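Local coordinates for protein amidase, hydantoinase/carbamoylase family (Burkholderia vietnamiensis, PDB 5I4M) that probably hydrolyses N-carbamoyl-L-amino acids, as a two-zinc enzyme of the peptidase M20 family, at residues Ala357-Ala362 / Pro389-Phe394; His139-Val144 / His423-Arg428; Met37-Ile42 / Val67-Ala72; Val267-Arg272 / Ala328-Asp333. All blocks are in the same frame, centred on the assembly; numbering follows the deposited sequence. Where two conformers were deposited one is given.

Interaction 1. Residues Ala357-Ala362 / Pro389-Phe394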
# COMPACT_ATOMS: atom_id res chain seq x y z
N ALA A 357 30.74 -22.56 24.07
CA ALA A 357 30.99 -23.45 25.19
C ALA A 357 30.61 -22.79 26.52
O ALA A 357 30.12 -23.47 27.43
CB ALA A 357 32.46 -23.86 25.21
N ALA A 358 30.85 -21.48 26.64
CA ALA A 358 30.50 -20.78 27.87
C ALA A 358 28.99 -20.75 28.08
O ALA A 358 28.52 -20.85 29.22
CB ALA A 358 31.06 -19.35 27.85
N VAL A 359 28.23 -20.60 26.99
CA VAL A 359 26.77 -20.63 27.08
C VAL A 359 26.29 -22.02 27.49
O VAL A 359 25.43 -22.17 28.37
CB VAL A 359 26.16 -20.19 25.73
CG1 VAL A 359 24.66 -20.41 25.72
CG2 VAL A 359 26.49 -18.72 25.47
N ARG A 360 26.84 -23.05 26.86
CA ARG A 360 26.49 -24.42 27.23
C ARG A 360 26.84 -24.71 28.68
O ARG A 360 26.04 -25.28 29.43
CB ARG A 360 27.19 -25.39 26.28
CG ARG A 360 26.64 -26.81 26.28
CD ARG A 360 27.35 -27.71 25.26
NE ARG A 360 26.99 -27.39 23.87
CZ ARG A 360 27.84 -26.90 22.97
NH1 ARG A 360 29.11 -26.66 23.31
NH2 ARG A 360 27.43 -26.63 21.75
N ALA A 361 28.04 -24.30 29.11
CA ALA A 361 28.47 -24.51 30.50
C ALA A 361 27.53 -23.81 31.47
O ALA A 361 27.22 -24.36 32.55
CB ALA A 361 29.90 -24.01 30.69
N ALA A 362 27.07 -22.61 31.13
CA ALA A 362 26.15 -21.89 32.00
C ALA A 362 24.81 -22.60 32.09
O ALA A 362 24.21 -22.66 33.17
CB ALA A 362 25.97 -20.46 31.53
N PRO A 389 34.97 -12.27 19.63
CA PRO A 389 34.37 -13.58 19.95
C PRO A 389 32.96 -13.39 20.48
O PRO A 389 32.75 -12.71 21.48
CB PRO A 389 35.31 -14.15 21.03
CG PRO A 389 36.55 -13.33 20.96
CD PRO A 389 36.19 -11.99 20.41
N THR A 390 31.98 -14.00 19.79
CA THR A 390 30.56 -13.73 20.03
C THR A 390 29.76 -15.03 19.96
O THR A 390 30.06 -15.89 19.13
CB THR A 390 30.01 -12.76 18.97
OG1 THR A 390 30.75 -11.54 18.99
CG2 THR A 390 28.50 -12.47 19.18
N SER A 391 28.73 -15.17 20.80
CA SER A 391 27.68 -16.15 20.52
C SER A 391 26.39 -15.62 21.14
O SER A 391 26.33 -14.48 21.61
CB SER A 391 28.06 -17.55 21.03
OG SER A 391 27.92 -17.67 22.44
N MET A 392 25.35 -16.45 21.11
CA MET A 392 24.03 -16.03 21.57
C MET A 392 23.40 -17.07 22.49
O MET A 392 23.77 -18.24 22.48
CB MET A 392 23.08 -15.76 20.40
CG MET A 392 23.56 -14.66 19.45
SD MET A 392 22.27 -14.29 18.23
CE MET A 392 21.06 -13.48 19.29
N VAL A 393 22.44 -16.59 23.27
CA VAL A 393 21.61 -17.41 24.15
C VAL A 393 20.18 -17.26 23.69
O VAL A 393 19.68 -16.14 23.60
CB VAL A 393 21.74 -16.96 25.62
CG1 VAL A 393 20.89 -17.87 26.52
CG2 VAL A 393 23.19 -16.92 26.06
N PHE A 394 19.52 -18.38 23.37
CA PHE A 394 18.10 -18.39 23.04
C PHE A 394 17.29 -18.94 24.20
O PHE A 394 17.75 -19.82 24.94
CB PHE A 394 17.79 -19.25 21.80
CG PHE A 394 17.95 -18.53 20.47
CD1 PHE A 394 18.38 -17.21 20.38
CD2 PHE A 394 17.64 -19.20 19.29
CE1 PHE A 394 18.51 -16.59 19.15
CE2 PHE A 394 17.77 -18.59 18.06
CZ PHE A 394 18.20 -17.27 17.99

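Interaction 2. Residues His139-Val144 / His423-Arg428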
# COMPACT_ATOMS: atom_id res chain seq x y z
N HIS A 139 37.41 -7.59 33.45
CA HIS A 139 37.04 -6.76 32.32
C HIS A 139 35.80 -5.93 32.67
O HIS A 139 34.91 -6.41 33.38
CB HIS A 139 36.73 -7.62 31.09
CG HIS A 139 37.88 -8.44 30.61
ND1 HIS A 139 38.63 -8.10 29.50
CD2 HIS A 139 38.41 -9.60 31.08
CE1 HIS A 139 39.57 -9.01 29.31
NE2 HIS A 139 39.46 -9.93 30.25
N PRO A 140 35.69 -4.71 32.15
CA PRO A 140 34.42 -4.00 32.26
C PRO A 140 33.34 -4.77 31.53
O PRO A 140 33.61 -5.59 30.64
CB PRO A 140 34.71 -2.65 31.58
CG PRO A 140 35.85 -2.93 30.65
CD PRO A 140 36.68 -3.96 31.36
N VAL A 141 32.10 -4.52 31.92
CA VAL A 141 30.92 -5.13 31.32
C VAL A 141 30.05 -4.02 30.76
O VAL A 141 29.91 -2.97 31.39
CB VAL A 141 30.16 -5.98 32.36
CG1 VAL A 141 28.77 -6.33 31.86
CG2 VAL A 141 30.96 -7.26 32.70
N GLU A 142 29.51 -4.22 29.56
CA GLU A 142 28.65 -3.21 28.95
C GLU A 142 27.35 -3.83 28.47
O GLU A 142 27.32 -4.97 28.02
CB GLU A 142 29.35 -2.53 27.76
CG GLU A 142 30.58 -1.71 28.13
CD GLU A 142 31.15 -0.94 26.95
OE1 GLU A 142 32.22 -0.33 27.09
OE2 GLU A 142 30.53 -0.97 25.86
N VAL A 143 26.27 -3.06 28.56
CA VAL A 143 24.99 -3.37 27.91
C VAL A 143 24.78 -2.34 26.81
O VAL A 143 24.96 -1.14 27.04
CB VAL A 143 23.82 -3.34 28.91
CG1 VAL A 143 22.54 -3.83 28.23
CG2 VAL A 143 24.15 -4.16 30.13
N VAL A 144 24.40 -2.80 25.62
CA VAL A 144 24.28 -1.94 24.45
C VAL A 144 22.85 -1.97 23.94
O VAL A 144 22.20 -3.02 23.93
CB VAL A 144 25.27 -2.37 23.34
CG1 VAL A 144 25.22 -1.38 22.17
CG2 VAL A 144 26.70 -2.45 23.88
N HIS A 423 26.08 -16.00 33.63
CA HIS A 423 27.27 -16.80 33.88
C HIS A 423 28.19 -16.89 32.67
O HIS A 423 29.41 -16.95 32.84
CB HIS A 423 26.88 -18.17 34.40
CG HIS A 423 26.66 -18.15 35.87
ND1 HIS A 423 27.66 -18.41 36.78
CD2 HIS A 423 25.58 -17.77 36.61
CE1 HIS A 423 27.19 -18.27 38.01
NE2 HIS A 423 25.93 -17.88 37.93
N ALA A 424 27.64 -16.88 31.46
CA ALA A 424 28.51 -16.83 30.29
C ALA A 424 29.32 -15.55 30.27
O ALA A 424 30.52 -15.56 29.97
CB ALA A 424 27.68 -16.97 29.01
N MET A 425 28.67 -14.43 30.60
CA MET A 425 29.39 -13.16 30.67
C MET A 425 30.41 -13.18 31.80
O MET A 425 31.55 -12.75 31.63
CB MET A 425 28.41 -12.00 30.84
CG MET A 425 27.54 -11.75 29.62
SD MET A 425 26.53 -10.28 29.88
CE MET A 425 27.78 -9.00 29.90
N LEU A 426 30.00 -13.67 32.98
CA LEU A 426 30.93 -13.76 34.10
C LEU A 426 32.15 -14.59 33.73
O LEU A 426 33.28 -14.23 34.08
CB LEU A 426 30.24 -14.36 35.32
CG LEU A 426 29.67 -13.39 36.33
CD1 LEU A 426 28.95 -14.18 37.41
CD2 LEU A 426 30.77 -12.53 36.92
N SER A 427 31.93 -15.71 33.05
CA SER A 427 33.03 -16.58 32.67
C SER A 427 34.09 -15.82 31.89
O SER A 427 35.29 -15.96 32.14
CB SER A 427 32.50 -17.76 31.87
OG SER A 427 33.53 -18.67 31.56
N ARG A 428 33.67 -14.98 30.94
CA ARG A 428 34.65 -14.28 30.13
C ARG A 428 35.15 -12.99 30.78
O ARG A 428 36.32 -12.62 30.60
CB ARG A 428 34.06 -13.98 28.75
CG ARG A 428 33.42 -15.23 28.13
CD ARG A 428 34.00 -15.54 26.78
NE ARG A 428 35.45 -15.57 26.78
CZ ARG A 428 36.18 -15.63 25.67
NH1 ARG A 428 35.59 -15.65 24.48
NH2 ARG A 428 37.51 -15.65 25.74

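Interaction 3. Residues Met37-Ile42 / Val67-Ala72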
# COMPACT_ATOMS: atom_id res chain seq x y z
N MET A 37 7.64 -5.86 31.62
CA MET A 37 6.27 -5.36 31.61
C MET A 37 6.24 -3.84 31.59
O MET A 37 5.34 -3.24 30.99
CB MET A 37 5.51 -5.91 32.81
CG MET A 37 5.50 -7.45 32.88
SD MET A 37 4.65 -8.19 31.46
CE MET A 37 6.03 -8.78 30.49
N GLU A 38 7.21 -3.20 32.24
CA GLU A 38 7.24 -1.74 32.29
C GLU A 38 7.58 -1.15 30.93
O GLU A 38 6.89 -0.25 30.43
CB GLU A 38 8.24 -1.29 33.36
CG GLU A 38 8.03 0.09 33.87
CD GLU A 38 6.72 0.24 34.62
OE1 GLU A 38 6.36 -0.65 35.43
OE2 GLU A 38 6.03 1.25 34.38
N VAL A 39 8.64 -1.65 30.28
CA VAL A 39 8.98 -1.13 28.96
C VAL A 39 7.92 -1.50 27.92
O VAL A 39 7.73 -0.78 26.93
CB VAL A 39 10.37 -1.63 28.53
CG1 VAL A 39 10.72 -1.05 27.18
CG2 VAL A 39 11.40 -1.21 29.56
N ALA A 40 7.19 -2.60 28.13
CA ALA A 40 6.12 -2.96 27.20
C ALA A 40 5.02 -1.91 27.12
O ALA A 40 4.25 -1.91 26.15
CB ALA A 40 5.50 -4.31 27.59
N LYS A 41 4.90 -1.02 28.11
CA LYS A 41 3.91 0.05 28.03
C LYS A 41 4.25 1.08 26.96
O LYS A 41 3.36 1.81 26.50
CB LYS A 41 3.79 0.77 29.37
CG LYS A 41 3.43 -0.13 30.53
CD LYS A 41 3.55 0.64 31.84
CE LYS A 41 2.97 -0.16 32.98
NZ LYS A 41 3.21 0.50 34.29
N ILE A 42 5.52 1.18 26.57
CA ILE A 42 5.98 2.23 25.67
C ILE A 42 5.68 1.77 24.25
O ILE A 42 6.42 0.97 23.67
CB ILE A 42 7.47 2.53 25.88
CG1 ILE A 42 7.70 2.94 27.34
CG2 ILE A 42 7.94 3.63 24.91
CD1 ILE A 42 9.17 3.19 27.65
N VAL A 67 18.40 4.08 29.88
CA VAL A 67 19.59 4.84 30.26
C VAL A 67 19.49 5.32 31.70
O VAL A 67 20.46 5.24 32.47
CB VAL A 67 19.81 6.01 29.28
CG1 VAL A 67 20.77 7.04 29.87
CG2 VAL A 67 20.34 5.48 27.95
N GLY A 68 18.33 5.83 32.10
CA GLY A 68 18.16 6.25 33.49
C GLY A 68 18.35 5.11 34.48
O GLY A 68 19.00 5.27 35.52
N TRP A 69 17.79 3.94 34.17
CA TRP A 69 17.98 2.77 35.03
C TRP A 69 19.44 2.37 35.10
O TRP A 69 19.95 2.03 36.17
CB TRP A 69 17.15 1.60 34.51
CG TRP A 69 15.67 1.74 34.68
CD1 TRP A 69 15.01 2.61 35.50
CD2 TRP A 69 14.65 0.99 33.99
NE1 TRP A 69 13.65 2.44 35.38
CE2 TRP A 69 13.41 1.45 34.46
CE3 TRP A 69 14.68 -0.03 33.03
CZ2 TRP A 69 12.20 0.93 34.00
CZ3 TRP A 69 13.49 -0.55 32.58
CH2 TRP A 69 12.26 -0.07 33.06
N ALA A 70 20.13 2.38 33.95
CA ALA A 70 21.53 1.97 33.95
C ALA A 70 22.37 2.92 34.79
O ALA A 70 23.25 2.48 35.53
CB ALA A 70 22.06 1.91 32.52
N LYS A 71 22.12 4.23 34.68
CA LYS A 71 22.88 5.17 35.49
C LYS A 71 22.62 4.93 36.97
O LYS A 71 23.54 5.01 37.79
CB LYS A 71 22.53 6.61 35.11
CG LYS A 71 23.19 7.07 33.81
CD LYS A 71 22.76 8.47 33.43
CE LYS A 71 23.37 8.90 32.11
NZ LYS A 71 22.78 10.18 31.64
N ALA A 72 21.37 4.62 37.33
CA ALA A 72 21.06 4.34 38.72
C ALA A 72 21.75 3.08 39.20
O ALA A 72 21.97 2.92 40.40
CB ALA A 72 19.54 4.22 38.91

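Interaction 4. Residues Val267-Arg272 / Ala328-Asp333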
# COMPACT_ATOMS: atom_id res chain seq x y z
N VAL A 267 5.43 -12.47 -6.13
CA VAL A 267 5.09 -12.95 -4.79
C VAL A 267 4.96 -14.46 -4.80
O VAL A 267 5.48 -15.16 -3.91
CB VAL A 267 3.80 -12.27 -4.29
CG1 VAL A 267 3.29 -12.96 -3.01
CG2 VAL A 267 4.04 -10.78 -4.01
N ASP A 268 4.29 -15.00 -5.82
CA ASP A 268 4.14 -16.45 -5.95
C ASP A 268 5.48 -17.12 -6.23
O ASP A 268 5.79 -18.17 -5.66
CB ASP A 268 3.13 -16.75 -7.06
CG ASP A 268 2.32 -18.01 -6.80
OD1 ASP A 268 2.31 -18.51 -5.66
OD2 ASP A 268 1.67 -18.49 -7.76
N LEU A 269 6.29 -16.52 -7.11
CA LEU A 269 7.61 -17.06 -7.40
C LEU A 269 8.49 -17.09 -6.16
O LEU A 269 9.20 -18.07 -5.91
CB LEU A 269 8.27 -16.24 -8.50
CG LEU A 269 9.76 -16.51 -8.75
CD1 LEU A 269 9.95 -17.89 -9.32
CD2 LEU A 269 10.35 -15.44 -9.67
N VAL A 270 8.47 -16.01 -5.37
CA VAL A 270 9.28 -15.95 -4.15
C VAL A 270 8.91 -17.09 -3.22
O VAL A 270 9.78 -17.77 -2.66
CB VAL A 270 9.11 -14.58 -3.48
CG1 VAL A 270 9.55 -14.62 -2.00
CG2 VAL A 270 9.87 -13.53 -4.25
N ASN A 271 7.61 -17.32 -3.03
CA ASN A 271 7.17 -18.44 -2.21
C ASN A 271 7.65 -19.76 -2.79
O ASN A 271 8.18 -20.62 -2.07
CB ASN A 271 5.64 -18.43 -2.08
CG ASN A 271 5.11 -19.55 -1.20
OD1 ASN A 271 5.16 -19.46 0.03
ND2 ASN A 271 4.60 -20.59 -1.82
N ARG A 272 7.52 -19.93 -4.11
CA ARG A 272 7.98 -21.16 -4.74
C ARG A 272 9.47 -21.37 -4.48
O ARG A 272 9.91 -22.49 -4.17
CB ARG A 272 7.69 -21.10 -6.23
CG ARG A 272 7.96 -22.38 -6.98
CD ARG A 272 6.87 -23.38 -6.68
NE ARG A 272 7.28 -24.36 -5.69
CZ ARG A 272 6.42 -25.03 -4.92
NH1 ARG A 272 6.87 -25.92 -4.04
NH2 ARG A 272 5.12 -24.79 -5.01
N ALA A 328 13.03 -11.46 -14.34
CA ALA A 328 13.22 -11.03 -15.73
C ALA A 328 12.19 -11.68 -16.64
O ALA A 328 11.66 -11.04 -17.55
CB ALA A 328 14.63 -11.36 -16.21
N ARG A 329 11.91 -12.96 -16.42
CA ARG A 329 10.95 -13.65 -17.28
C ARG A 329 9.55 -13.06 -17.13
O ARG A 329 8.85 -12.83 -18.12
CB ARG A 329 10.94 -15.14 -16.96
CG ARG A 329 9.84 -15.92 -17.68
CD ARG A 329 9.72 -17.33 -17.12
NE ARG A 329 9.78 -17.33 -15.66
CZ ARG A 329 8.74 -17.09 -14.86
NH1 ARG A 329 7.55 -16.81 -15.39
NH2 ARG A 329 8.89 -17.11 -13.54
N ILE A 330 9.14 -12.81 -15.88
CA ILE A 330 7.82 -12.25 -15.64
C ILE A 330 7.70 -10.86 -16.26
O ILE A 330 6.69 -10.54 -16.89
CB ILE A 330 7.54 -12.22 -14.12
CG1 ILE A 330 7.25 -13.64 -13.62
CG2 ILE A 330 6.38 -11.28 -13.79
CD1 ILE A 330 7.36 -13.80 -12.11
N ALA A 331 8.74 -10.04 -16.10
CA ALA A 331 8.69 -8.69 -16.65
C ALA A 331 8.66 -8.72 -18.17
O ALA A 331 7.95 -7.92 -18.81
CB ALA A 331 9.88 -7.87 -16.17
N ALA A 332 9.43 -9.63 -18.77
CA ALA A 332 9.47 -9.72 -20.23
C ALA A 332 8.14 -10.18 -20.80
O ALA A 332 7.74 -9.73 -21.88
CB ALA A 332 10.59 -10.68 -20.66
N ASP A 333 7.45 -11.08 -20.10
CA ASP A 333 6.17 -11.58 -20.60
C ASP A 333 5.11 -10.49 -20.60
O ASP A 333 4.30 -10.41 -21.53
CB ASP A 333 5.72 -12.77 -19.76
CG ASP A 333 4.33 -13.24 -20.11
OD1 ASP A 333 4.17 -13.91 -21.16
OD2 ASP A 333 3.39 -12.93 -19.35

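Interaction 1. Residues Ala357-Ala362 / Pro389-Phe394
In the zinc-binding domain of this M20-family enzyme, helix 353-365 lies against strand 390-395 through Val359, which meets Ser391 and Val393. The axes of the helix segment 357-362 and the strand segment 390-394 come within 8.7 Å, and their N-to-C directions differ by 30°, so the helix runs roughly with the strand. Both methyls of Val359 are used. CG1 stands anti to the backbone N (chi1 171°), which leaves CG2 anti to the carbonyl carbon, and the two branches bracket one methyl of the strand: Val359 CG1 and Val359 CG2 each lie 3.8 Å from Val393 CG2. The CG2 branch also reaches toward the N-terminal end of the strand, to the hydroxyl of Ser391, with Val359 CG2 3.5 Å from Ser391 OG. On the other branch, Val359 CG1 rests 4.0 Å from the backbone oxygen of Met392. The contact is therefore a valine packed on a valine, with one hydroxyl and one carbonyl oxygen along its margin, and it is held by dispersion and burial. Met392 itself turns its side chain to the opposite face of the strand, where it comes to about 4 Å from the side chain of the zinc ligand His211 and about 7 Å from a bound zinc ion. One face of this strand thus meets the helix while the other backs the metal site. Alongside, strand 206-212 hydrogen-bonds in parallel to strand 390-395, Val420 of helix 411-429 touches both Ala362 and Val393, and Arg360 reaches Asp372 in a salt bridge.

Interaction 2. Residues His139-Val144 / His423-Arg428
His139, in the loop before strand 141-145, lays its ring near the backbone oxygen of Arg428 close to the end of helix 411-429; His139 CD2 is 3.7 Å from Arg428 O. Its ND1 donates to the carbonyl of Ala97, the ring stacks on that of His205, and its backbone is hydrogen-bonded to Ala429, tying the start of the strand to the end of the helix. Two residues on, Val141 packs this helix on the strand in the zinc-binding domain of the M20 fold, away from the metal site: Val141 CG1 is only 3.5 Å from Met425 CE, tighter than usual van der Waals contact. Met425 is extended as far as the sulfur and then bends at chi3 (67°), which swings CE round onto the strand; its side chain also touches Thr101 on the parallel neighbour, strand 99-103. Glu142 sends its carboxylate the other way, to Arg88 and Arg202, and the guanidinium of Arg428 pairs with Glu431. The charged ends are thus paired away from the interface. Between the side chains of 139-144 and the helix segment, a thioether methyl pressed on a valine and an imidazole carbon beside a carbonyl depend on shape and burial more than on polar bonds.

Interaction 3. Residues Met37-Ile42 / Val67-Ala72
Val39 and Trp69 carry this helix-to-helix packing, in which the C-terminal part of helix 29-39 meets helix 57-72 in the zinc-binding domain of the M20 fold. The backbones stay well apart: even the nearest CA atoms, those of Val39 and Trp69, are 11.5 Å from each other, and the indole spans the distance. Its CG is anti to the carbonyl carbon (chi1 -71°), which directs the indole toward the neighbouring helix. The close part lies at the far end of the six-membered ring. Val39 CG2 is 3.7 Å from Trp69 CZ3 and nearly as near to Trp69 CH2, meeting the ring obliquely. This buried side is backed by helix 117-132, where Leu121 touches both Val39 and Trp69; the indole also makes a cation-pi contact with Arg128 of that helix. Glu38 marks the looser side. Its CB lies 4.2 Å from Trp69 CH2, at the ring edge and near the ring plane, but the rest of the chain leads away from the indole, and its carboxylate is taken up by Lys41, an exposed residue in the type I turn from Val39 to Ile42. That salt bridge stays within residues 37-42: Lys41 NZ meets Glu38 OE2 at 2.9 Å, from above the carboxylate plane, 36° out of it.

Interaction 4. Residues Val267-Arg272 / Ala328-Asp333
With chi1 at 169°, Leu269 extends CG away from its backbone N and holds its two methyls out toward helix 313-334. From that helix Ile330 answers with CG1 on the side anti to the carbonyl carbon (chi1 -74°) and CD1 stretched out beyond it (chi2 163°). The two branched chains slide past each other in opposite directions and touch at their terminal methyls, Leu269 CD2 and Ile330 CD1, 4.2 Å apart. The second methyl of the leucine is used as well: Leu269 CD1 lies 4.4 Å from Arg329 NH2, at the edge of the guanidinium and near its plane, a loose contact on the solvent side, where Arg329 is exposed. With the nearest CA atoms, those of Leu269 and Ile330, 9.5 Å apart, these side chains bridge the gap between two helices of the smaller, dimerisation domain of the M20 fold, where helices lie on one face of an antiparallel sheet. Ile330 continues the packing along helix 259-276 to Arg265 and Val266. Val270, on another side of that helix, settles on strands 282-291 and 297-310. Helix 259-276 also faces the second subunit: Asp268 OD1 forms a salt bridge with Arg265 NE of that neighbouring chain, Asn271 packs on its Met253, and Val267 packs on its Ser264.

In the fold
From the N terminus, interaction 3 closes first, pairing helix 29-39 with helix 57-72 before any other contact opens. Interaction 2 opens next, at 139-144, and closes only at 423-428 near the C terminus, so its loop encloses interactions 4 and 1, while interaction 3 lies before it. Within it, interaction 4 (267-272 with 328-333) ties two helices of the dimerisation domain, and interaction 1 (357-362 with 389-394) follows in series back in the zinc-binding domain. None of the loops cross. Interactions 1 and 2 touch, through Ala362 on His423 and Pro389 on Arg428, and form one continuous packing of helices on strands. Interaction 4 stands apart, its centre about 48 Å from that of interaction 2.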